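Local coordinates for protein catalase-3 (Neurospora crassa, PDB 4AJ9) that breaks down hydrogen peroxide to oxygen and water with a heme cofactor, as a large-subunit catalase probably protecting the cell from peroxide, at residues H255-D258 against L259-I263; A238-W241 against E242-Q245; V573-T576 against Y577-D581; P613-I616 against L617-Y621. All blocks are in the same frame, centred on the assembly; numbering follows the deposited sequence.

Interaction 1: H255-D258 against L259-I263; sequences HRQD and LWDAI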
# COMPACT_ATOMS: atom_id res chain seq x y z
N HIS C 255 2.35 -30.52 -11.50
CA HIS C 255 3.72 -30.43 -10.98
C HIS C 255 3.77 -30.15 -9.47
O HIS C 255 4.57 -30.74 -8.75
CB HIS C 255 4.54 -29.39 -11.74
CG HIS C 255 4.94 -29.82 -13.12
ND1 HIS C 255 5.41 -28.94 -14.07
CD2 HIS C 255 4.94 -31.04 -13.71
CE1 HIS C 255 5.67 -29.59 -15.19
NE2 HIS C 255 5.39 -30.87 -15.00
N ARG C 256 2.93 -29.23 -8.99
CA ARG C 256 2.93 -28.99 -7.56
C ARG C 256 2.42 -30.22 -6.79
O ARG C 256 2.88 -30.48 -5.69
CB ARG C 256 2.18 -27.71 -7.16
CG ARG C 256 0.70 -27.69 -7.43
CD ARG C 256 0.07 -26.40 -6.86
NE ARG C 256 0.72 -25.20 -7.41
CZ ARG C 256 0.37 -23.95 -7.13
NH1 ARG C 256 -0.64 -23.71 -6.31
NH2 ARG C 256 1.03 -22.94 -7.68
N GLN C 257 1.48 -30.96 -7.37
CA GLN C 257 1.04 -32.20 -6.75
C GLN C 257 2.17 -33.25 -6.75
O GLN C 257 2.38 -33.95 -5.75
CB GLN C 257 -0.21 -32.76 -7.44
CG GLN C 257 -0.86 -33.94 -6.70
CD GLN C 257 -1.64 -33.50 -5.46
OE1 GLN C 257 -2.67 -32.83 -5.57
NE2 GLN C 257 -1.15 -33.88 -4.28
N ASP C 258 2.90 -33.35 -7.87
CA ASP C 258 3.98 -34.33 -7.98
C ASP C 258 5.04 -34.10 -6.88
O ASP C 258 5.47 -35.03 -6.21
CB ASP C 258 4.62 -34.29 -9.38
CG ASP C 258 5.95 -34.99 -9.45
OD1 ASP C 258 6.95 -34.45 -8.91
OD2 ASP C 258 6.02 -36.10 -10.03
N LEU C 259 5.44 -32.85 -6.69
CA LEU C 259 6.44 -32.51 -5.69
C LEU C 259 5.93 -32.80 -4.28
O LEU C 259 6.63 -33.38 -3.44
CB LEU C 259 6.81 -31.03 -5.81
CG LEU C 259 7.81 -30.49 -4.80
CD1 LEU C 259 9.12 -31.23 -4.92
CD2 LEU C 259 8.00 -28.99 -5.02
N TRP C 260 4.70 -32.37 -4.02
CA TRP C 260 4.07 -32.58 -2.72
C TRP C 260 4.04 -34.07 -2.41
O TRP C 260 4.36 -34.48 -1.30
CB TRP C 260 2.64 -32.04 -2.70
CG TRP C 260 2.02 -32.04 -1.33
CD1 TRP C 260 1.33 -33.06 -0.72
CD2 TRP C 260 2.03 -30.95 -0.39
NE1 TRP C 260 0.93 -32.67 0.54
CE2 TRP C 260 1.34 -31.38 0.76
CE3 TRP C 260 2.57 -29.66 -0.42
CZ2 TRP C 260 1.17 -30.55 1.88
CZ3 TRP C 260 2.38 -28.84 0.70
CH2 TRP C 260 1.70 -29.29 1.82
N ASP C 261 3.64 -34.87 -3.40
CA ASP C 261 3.44 -36.31 -3.20
C ASP C 261 4.77 -37.02 -2.96
O ASP C 261 4.87 -37.90 -2.10
CB ASP C 261 2.74 -36.96 -4.41
CG ASP C 261 1.25 -36.68 -4.47
OD1 ASP C 261 0.68 -36.20 -3.47
OD2 ASP C 261 0.65 -36.97 -5.52
N ALA C 262 5.78 -36.64 -3.74
CA ALA C 262 7.10 -37.25 -3.61
C ALA C 262 7.61 -37.03 -2.19
O ALA C 262 8.13 -37.95 -1.56
CB ALA C 262 8.06 -36.66 -4.64
N ILE C 263 7.44 -35.82 -1.69
CA ILE C 263 7.91 -35.49 -0.35
C ILE C 263 7.10 -36.18 0.75
O ILE C 263 7.66 -36.70 1.72
CB ILE C 263 7.95 -33.96 -0.14
CG1 ILE C 263 9.04 -33.35 -1.02
CG2 ILE C 263 8.19 -33.62 1.34
CD1 ILE C 263 9.08 -31.83 -1.04
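Residues His-255 to Ile-263 are consecutive turns of the alpha-helix 254-264, where Leu-259, Trp-260, Asp-261 and Ala-262 each give their N-H to the carbonyl four residues earlier, the shortest of these bonds running from Asp-261 N to Gln-257 O at 2.8 Å. The same i, i+4 spacing recurs between side chains: Gln-257 NE2 donates to Asp-261 OD1 over 3.1 Å. Gln-257 leaves the backbone with CG anti to N (chi1 -170°) and bends at chi2 (76°), which folds its amide back over the next turn. The amide and carboxylate planes lie 31° apart, and the donor comes from above the carboxylate plane. The other carboxylate oxygen, OD2, forms a salt bridge with Arg-533, a charge brought in from much later in the chain. Shortening Gln-257 to an alanine would probably cost Asp-261 OD1 its amide donor, leaving the salt bridge from OD2 to Arg-533 as the carboxylate's main polar hold. Asp-258, on another flank of the helix, is gripped by Arg-204 and Arg-201, whereas Arg-256 reaches Glu-165 of the second subunit. Beside the amide-carboxylate pair, the aliphatic part of Gln-257 also meets the aspartate, its CG resting 3.6 Å from Asp-261 OD2.

Interaction 2: A238-W241 against E242-Q245; sequences ALVW and EEAQ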
# COMPACT_ATOMS: atom_id res chain seq x y z
N ALA C 238 10.74 -35.43 -19.88
CA ALA C 238 9.78 -34.47 -20.42
C ALA C 238 8.56 -35.14 -21.03
O ALA C 238 8.58 -36.32 -21.38
CB ALA C 238 10.46 -33.58 -21.45
N LEU C 239 7.49 -34.37 -21.14
CA LEU C 239 6.25 -34.83 -21.73
C LEU C 239 6.33 -34.61 -23.24
O LEU C 239 7.36 -34.14 -23.74
CB LEU C 239 5.11 -34.01 -21.15
CG LEU C 239 5.06 -33.96 -19.62
CD1 LEU C 239 3.96 -33.01 -19.11
CD2 LEU C 239 4.87 -35.36 -19.04
N VAL C 240 5.27 -34.93 -23.97
CA VAL C 240 5.12 -34.46 -25.35
C VAL C 240 4.03 -33.38 -25.37
O VAL C 240 3.20 -33.33 -24.47
CB VAL C 240 4.82 -35.62 -26.35
CG1 VAL C 240 5.98 -36.61 -26.35
CG2 VAL C 240 3.51 -36.33 -25.99
N TRP C 241 4.06 -32.50 -26.37
CA TRP C 241 3.17 -31.34 -26.38
C TRP C 241 1.68 -31.71 -26.31
O TRP C 241 0.93 -31.16 -25.50
CB TRP C 241 3.46 -30.42 -27.56
CG TRP C 241 2.55 -29.23 -27.61
CD1 TRP C 241 1.71 -28.88 -28.63
CD2 TRP C 241 2.35 -28.26 -26.57
NE1 TRP C 241 1.01 -27.73 -28.29
CE2 TRP C 241 1.39 -27.34 -27.04
CE3 TRP C 241 2.90 -28.07 -25.30
CZ2 TRP C 241 0.97 -26.24 -26.28
CZ3 TRP C 241 2.47 -26.99 -24.53
CH2 TRP C 241 1.52 -26.09 -25.03
N GLU C 242 1.27 -32.64 -27.17
CA GLU C 242 -0.13 -33.08 -27.21
C GLU C 242 -0.61 -33.62 -25.86
O GLU C 242 -1.79 -33.56 -25.56
CB GLU C 242 -0.37 -34.10 -28.34
CG GLU C 242 0.57 -35.29 -28.36
CD GLU C 242 1.85 -35.06 -29.16
OE1 GLU C 242 2.29 -33.89 -29.30
OE2 GLU C 242 2.43 -36.06 -29.65
N GLU C 243 0.32 -34.17 -25.07
CA GLU C 243 0.04 -34.65 -23.73
C GLU C 243 -0.08 -33.49 -22.75
O GLU C 243 -1.05 -33.39 -21.98
CB GLU C 243 1.20 -35.54 -23.28
CG GLU C 243 1.13 -36.10 -21.87
CD GLU C 243 2.35 -36.95 -21.54
OE1 GLU C 243 3.39 -36.77 -22.22
OE2 GLU C 243 2.27 -37.80 -20.64
N ALA C 244 0.92 -32.62 -22.77
CA ALA C 244 0.97 -31.45 -21.89
C ALA C 244 -0.28 -30.59 -22.00
O ALA C 244 -0.73 -30.02 -21.01
CB ALA C 244 2.22 -30.61 -22.18
N GLN C 245 -0.86 -30.53 -23.19
CA GLN C 245 -2.06 -29.73 -23.42
C GLN C 245 -3.29 -30.30 -22.71
O GLN C 245 -4.04 -29.57 -22.08
CB GLN C 245 -2.35 -29.59 -24.90
CG GLN C 245 -1.41 -28.69 -25.64
CD GLN C 245 -1.99 -28.28 -26.96
OE1 GLN C 245 -2.24 -29.12 -27.83
NE2 GLN C 245 -2.26 -26.99 -27.12
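Trp-241 and Gln-245 stack one helical turn apart at the start of helix 241-250, where Val-240 is the N-cap residue. From Trp-241, the side chain starts with CB, 4.1 Å from Glu-242 OE1, and CG anti to the backbone N (chi1 179°) carries the indole along the first turn. On the benzo side CE3 meets the methyl of Ala-244. Farther round, CE2 lies 3.4 Å from Gln-245 CG, which sits over the face of the six-membered ring in a CH-pi contact, 3.7 Å from its centroid. Gln-245 CD stacks on Trp-241 NE1 at 3.3 Å, and Gln-245 NE2 on CZ2. The glutamine amide is thus stacked on the indole with its plane tilted by 27°. Its OE1 bonds to Lys-250 of the second subunit, while Phe-466 meets the indole edge-to-face.

The capping residue is held from the side chain three residues on: Val-240 N donates to Glu-243 OE1 at 3.2 Å, nearly straight at 164°. Glu-243 is extended beyond CG, and its carboxylate also brushes Leu-239 CB. In the other direction Val-240 O takes the N-H of Ala-244 and, weakly, that of Glu-243.

Glu-243 therefore does two jobs: one oxygen fixes the peptide N-H entering the helix, and the carboxylate meets Lys-625 and Lys-669. Those two charges, together with the helix N-terminus, are likely to stabilise its anionic form.

Interaction 3: V573-T576 against Y577-D581; sequences VDQT and YSAAD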
# COMPACT_ATOMS: atom_id res chain seq x y z
N VAL C 573 -10.41 -50.03 -5.39
CA VAL C 573 -10.36 -49.06 -6.48
C VAL C 573 -9.94 -47.68 -5.99
O VAL C 573 -10.50 -47.15 -5.03
CB VAL C 573 -11.72 -48.96 -7.18
CG1 VAL C 573 -11.67 -47.91 -8.28
CG2 VAL C 573 -12.11 -50.33 -7.75
N ASP C 574 -8.95 -47.09 -6.65
CA ASP C 574 -8.42 -45.80 -6.22
C ASP C 574 -9.07 -44.63 -6.96
O ASP C 574 -9.10 -43.52 -6.44
CB ASP C 574 -6.90 -45.72 -6.41
CG ASP C 574 -6.17 -46.82 -5.67
OD1 ASP C 574 -6.27 -46.87 -4.43
OD2 ASP C 574 -5.47 -47.61 -6.33
N GLN C 575 -9.58 -44.89 -8.16
CA GLN C 575 -10.13 -43.83 -9.00
C GLN C 575 -11.13 -44.43 -9.99
O GLN C 575 -10.95 -45.55 -10.46
CB GLN C 575 -9.00 -43.14 -9.77
CG GLN C 575 -9.33 -41.78 -10.34
CD GLN C 575 -8.13 -41.14 -11.04
OE1 GLN C 575 -7.43 -41.79 -11.82
NE2 GLN C 575 -7.88 -39.86 -10.75
N THR C 576 -12.19 -43.68 -10.29
CA THR C 576 -13.17 -44.10 -11.29
C THR C 576 -12.69 -43.74 -12.68
O THR C 576 -11.87 -42.83 -12.84
CB THR C 576 -14.53 -43.40 -11.09
OG1 THR C 576 -14.36 -41.99 -11.26
CG2 THR C 576 -15.10 -43.70 -9.71
N TYR C 577 -13.21 -44.43 -13.68
CA TYR C 577 -12.90 -44.09 -15.06
C TYR C 577 -13.25 -42.65 -15.36
O TYR C 577 -12.55 -41.98 -16.12
CB TYR C 577 -13.59 -45.04 -16.05
CG TYR C 577 -12.82 -46.31 -16.24
CD1 TYR C 577 -11.59 -46.30 -16.89
CD2 TYR C 577 -13.29 -47.52 -15.74
CE1 TYR C 577 -10.86 -47.46 -17.07
CE2 TYR C 577 -12.57 -48.69 -15.91
CZ TYR C 577 -11.36 -48.66 -16.57
OH TYR C 577 -10.63 -49.82 -16.74
N SER C 578 -14.34 -42.17 -14.75
CA SER C 578 -14.81 -40.81 -14.97
C SER C 578 -13.74 -39.80 -14.57
O SER C 578 -13.49 -38.83 -15.29
CB SER C 578 -16.10 -40.55 -14.17
OG SER C 578 -16.59 -39.23 -14.37
N ALA C 579 -13.08 -40.07 -13.45
CA ALA C 579 -12.08 -39.17 -12.90
C ALA C 579 -10.68 -39.38 -13.48
O ALA C 579 -9.77 -38.59 -13.21
CB ALA C 579 -12.04 -39.31 -11.38
N ALA C 580 -10.50 -40.43 -14.28
CA ALA C 580 -9.16 -40.81 -14.74
C ALA C 580 -8.78 -40.25 -16.10
O ALA C 580 -9.63 -40.03 -16.97
CB ALA C 580 -9.01 -42.32 -14.74
N ASP C 581 -7.48 -40.05 -16.29
CA ASP C 581 -6.95 -39.64 -17.58
C ASP C 581 -5.53 -40.17 -17.72
O ASP C 581 -4.82 -40.32 -16.73
CB ASP C 581 -6.99 -38.12 -17.72
CG ASP C 581 -6.68 -37.67 -19.13
OD1 ASP C 581 -7.61 -37.64 -19.97
OD2 ASP C 581 -5.50 -37.35 -19.40
O HOH W 1 -6.11 -40.19 -13.75
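Thr-576 OG1 accepts the backbone N-H of Ala-579 where the chain turns out of strand 575-576, which is the outermost strand, within this chain, of the parallel sheet of the C-terminal domain and lies next to strand 561-566. The threonine holds its hydroxyl between the backbone N and the carbonyl carbon (chi1 62°), which brings Thr-576 OG1 3.2 Å from Ala-579 N, with an N-H...O angle of 148°. The same N-H makes a weak bond to Thr-576 O, so side chain and carbonyl of one residue both receive Ala-579 N, at the start of a short run, 577-579, with helical backbone angles. The methyl of Ala-579 fills the angle between two side chains, 3.5 Å from Thr-576 OG1 and 3.8 Å from Gln-575 CG.

Gln-575, its chain straight beyond CG, runs its amide on from that methyl to Ala-580. Gln-575 OE1 lies 3.4 Å from Ala-580 CB and accepts a hydrogen bond from a water at 2.8 Å; that water in turn accepts from Asp-581 N. The Tyr-577 side chain packs on Ile-565 of strand 561-566, and its OH bonds to Ser-538 O.

Chemically, the turn is held at two places: Thr-576 OG1 accepts the Ala-579 N-H near its start, and a water links Gln-575 OE1 to Asp-581 N at its exit.

Interaction 4: P613-I616 against L617-Y621; sequences PSQI and LTDGY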
# COMPACT_ATOMS: atom_id res chain seq x y z
N PRO C 613 -12.15 -45.84 -21.17
CA PRO C 613 -11.06 -46.82 -21.04
C PRO C 613 -10.19 -46.86 -22.29
O PRO C 613 -8.97 -46.79 -22.19
CB PRO C 613 -11.80 -48.14 -20.82
CG PRO C 613 -13.12 -47.73 -20.20
CD PRO C 613 -13.47 -46.44 -20.91
N SER C 614 -10.82 -46.94 -23.47
CA SER C 614 -10.09 -46.92 -24.73
C SER C 614 -9.27 -45.65 -24.92
O SER C 614 -8.17 -45.70 -25.47
CB SER C 614 -11.04 -47.09 -25.92
OG SER C 614 -11.73 -48.32 -25.86
N GLN C 615 -9.81 -44.51 -24.51
CA GLN C 615 -9.12 -43.24 -24.74
C GLN C 615 -7.85 -43.19 -23.90
O GLN C 615 -6.81 -42.71 -24.37
CB GLN C 615 -10.02 -42.05 -24.40
CG GLN C 615 -9.47 -40.71 -24.85
CD GLN C 615 -9.32 -40.62 -26.36
OE1 GLN C 615 -10.29 -40.75 -27.10
NE2 GLN C 615 -8.09 -40.39 -26.82
N ILE C 616 -7.94 -43.68 -22.67
CA ILE C 616 -6.80 -43.74 -21.77
C ILE C 616 -5.68 -44.59 -22.34
O ILE C 616 -4.50 -44.21 -22.29
CB ILE C 616 -7.20 -44.28 -20.38
CG1 ILE C 616 -8.14 -43.29 -19.67
CG2 ILE C 616 -5.96 -44.49 -19.50
CD1 ILE C 616 -8.66 -43.78 -18.34
N LEU C 617 -6.03 -45.76 -22.88
CA LEU C 617 -5.01 -46.65 -23.43
C LEU C 617 -4.44 -46.06 -24.70
O LEU C 617 -3.24 -46.16 -24.95
CB LEU C 617 -5.60 -48.03 -23.71
CG LEU C 617 -4.58 -49.13 -24.03
CD1 LEU C 617 -3.56 -49.23 -22.91
CD2 LEU C 617 -5.28 -50.48 -24.25
N THR C 618 -5.31 -45.44 -25.50
CA THR C 618 -4.89 -44.79 -26.73
C THR C 618 -3.94 -43.62 -26.46
O THR C 618 -2.88 -43.51 -27.09
CB THR C 618 -6.12 -44.30 -27.55
OG1 THR C 618 -6.91 -45.43 -27.95
CG2 THR C 618 -5.68 -43.54 -28.79
N ASP C 619 -4.31 -42.75 -25.51
CA ASP C 619 -3.47 -41.61 -25.15
C ASP C 619 -2.12 -42.12 -24.67
O ASP C 619 -1.08 -41.66 -25.12
CB ASP C 619 -4.10 -40.77 -24.02
CG ASP C 619 -5.31 -39.95 -24.48
OD1 ASP C 619 -5.44 -39.65 -25.68
OD2 ASP C 619 -6.14 -39.59 -23.61
N GLY C 620 -2.14 -43.05 -23.73
CA GLY C 620 -0.93 -43.59 -23.15
C GLY C 620 -0.01 -44.08 -24.25
O GLY C 620 1.18 -43.77 -24.28
N TYR C 621 -0.58 -44.83 -25.19
CA TYR C 621 0.22 -45.33 -26.31
C TYR C 621 0.75 -44.20 -27.19
O TYR C 621 1.94 -44.16 -27.49
CB TYR C 621 -0.54 -46.34 -27.15
CG TYR C 621 0.23 -46.76 -28.38
CD1 TYR C 621 1.17 -47.80 -28.32
CD2 TYR C 621 0.05 -46.12 -29.59
CE1 TYR C 621 1.89 -48.18 -29.45
CE2 TYR C 621 0.76 -46.49 -30.71
CZ TYR C 621 1.67 -47.52 -30.64
OH TYR C 621 2.37 -47.86 -31.78
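Gln-615 and Asp-619 face each other across one turn of helix 612-622, and the amide N-H of Gln-615 NE2 meets Asp-619 OD1 at 3.0 Å. OD1 is met from above the carboxylate plane, although it lies in the amide plane of the glutamine; the two planes are 41° apart. The pair is set up by Gln-615 bending at chi2 (63°) and by Asp-619 holding CG beside its backbone N. Beneath the side chains, Asp-619 N donates to Gln-615 O at 2.7 Å, so the two residues are bonded twice. Exchanging Asp-619 for an alanine would probably deprive Gln-615 NE2 of its acceptor within the helix, leaving the amide to rely on its partner across the subunit interface. That partner is Gln-615 of the second subunit, whose NE2 bonds to Gln-615 OE1, so the amide serves both the helix and the interface.

One residue back, Ser-614 O accepts twice, from Thr-618 N at 2.9 Å and from Thr-618 OG1 at 2.8 Å, the two donors arriving from opposite faces of its carbonyl plane. Gly-620 N completes this set of turns by donating to Ile-616 O at 3.0 Å.

On the buried flank, Ile-616 and Leu-617 pack against strand 587-590, Leu-617 touching both Val-588 and Val-590. Helix 612-622 is the connecting helix of a beta-alpha-beta unit, following strand 587-590 and leading to strand 627-630 of the parallel sheet.

How the interactions relate
The four contacts follow the chain in the order interaction 2, 1, 3, 4. Interactions 2 and 1 belong to the catalase part of the chain, on successive helices, 241-250 and 254-264, with centres 18 Å apart. Interactions 3 and 4 belong to the C-terminal domain of long catalases, built on a parallel sheet: one leaves strand 575-576, the other lies on helix 612-622. With centres 13 Å apart, they alone of the pairs touch, Tyr-577 CE1 meeting Pro-613 CG at 3.9 Å and Ala-580 packing on Ile-616. Interactions 2 and 4 lie in different parts of the protein, 15 Å apart between centres, and do not touch. All four reach the second subunit, so local helix and turn chemistry adjoins the assembly interface.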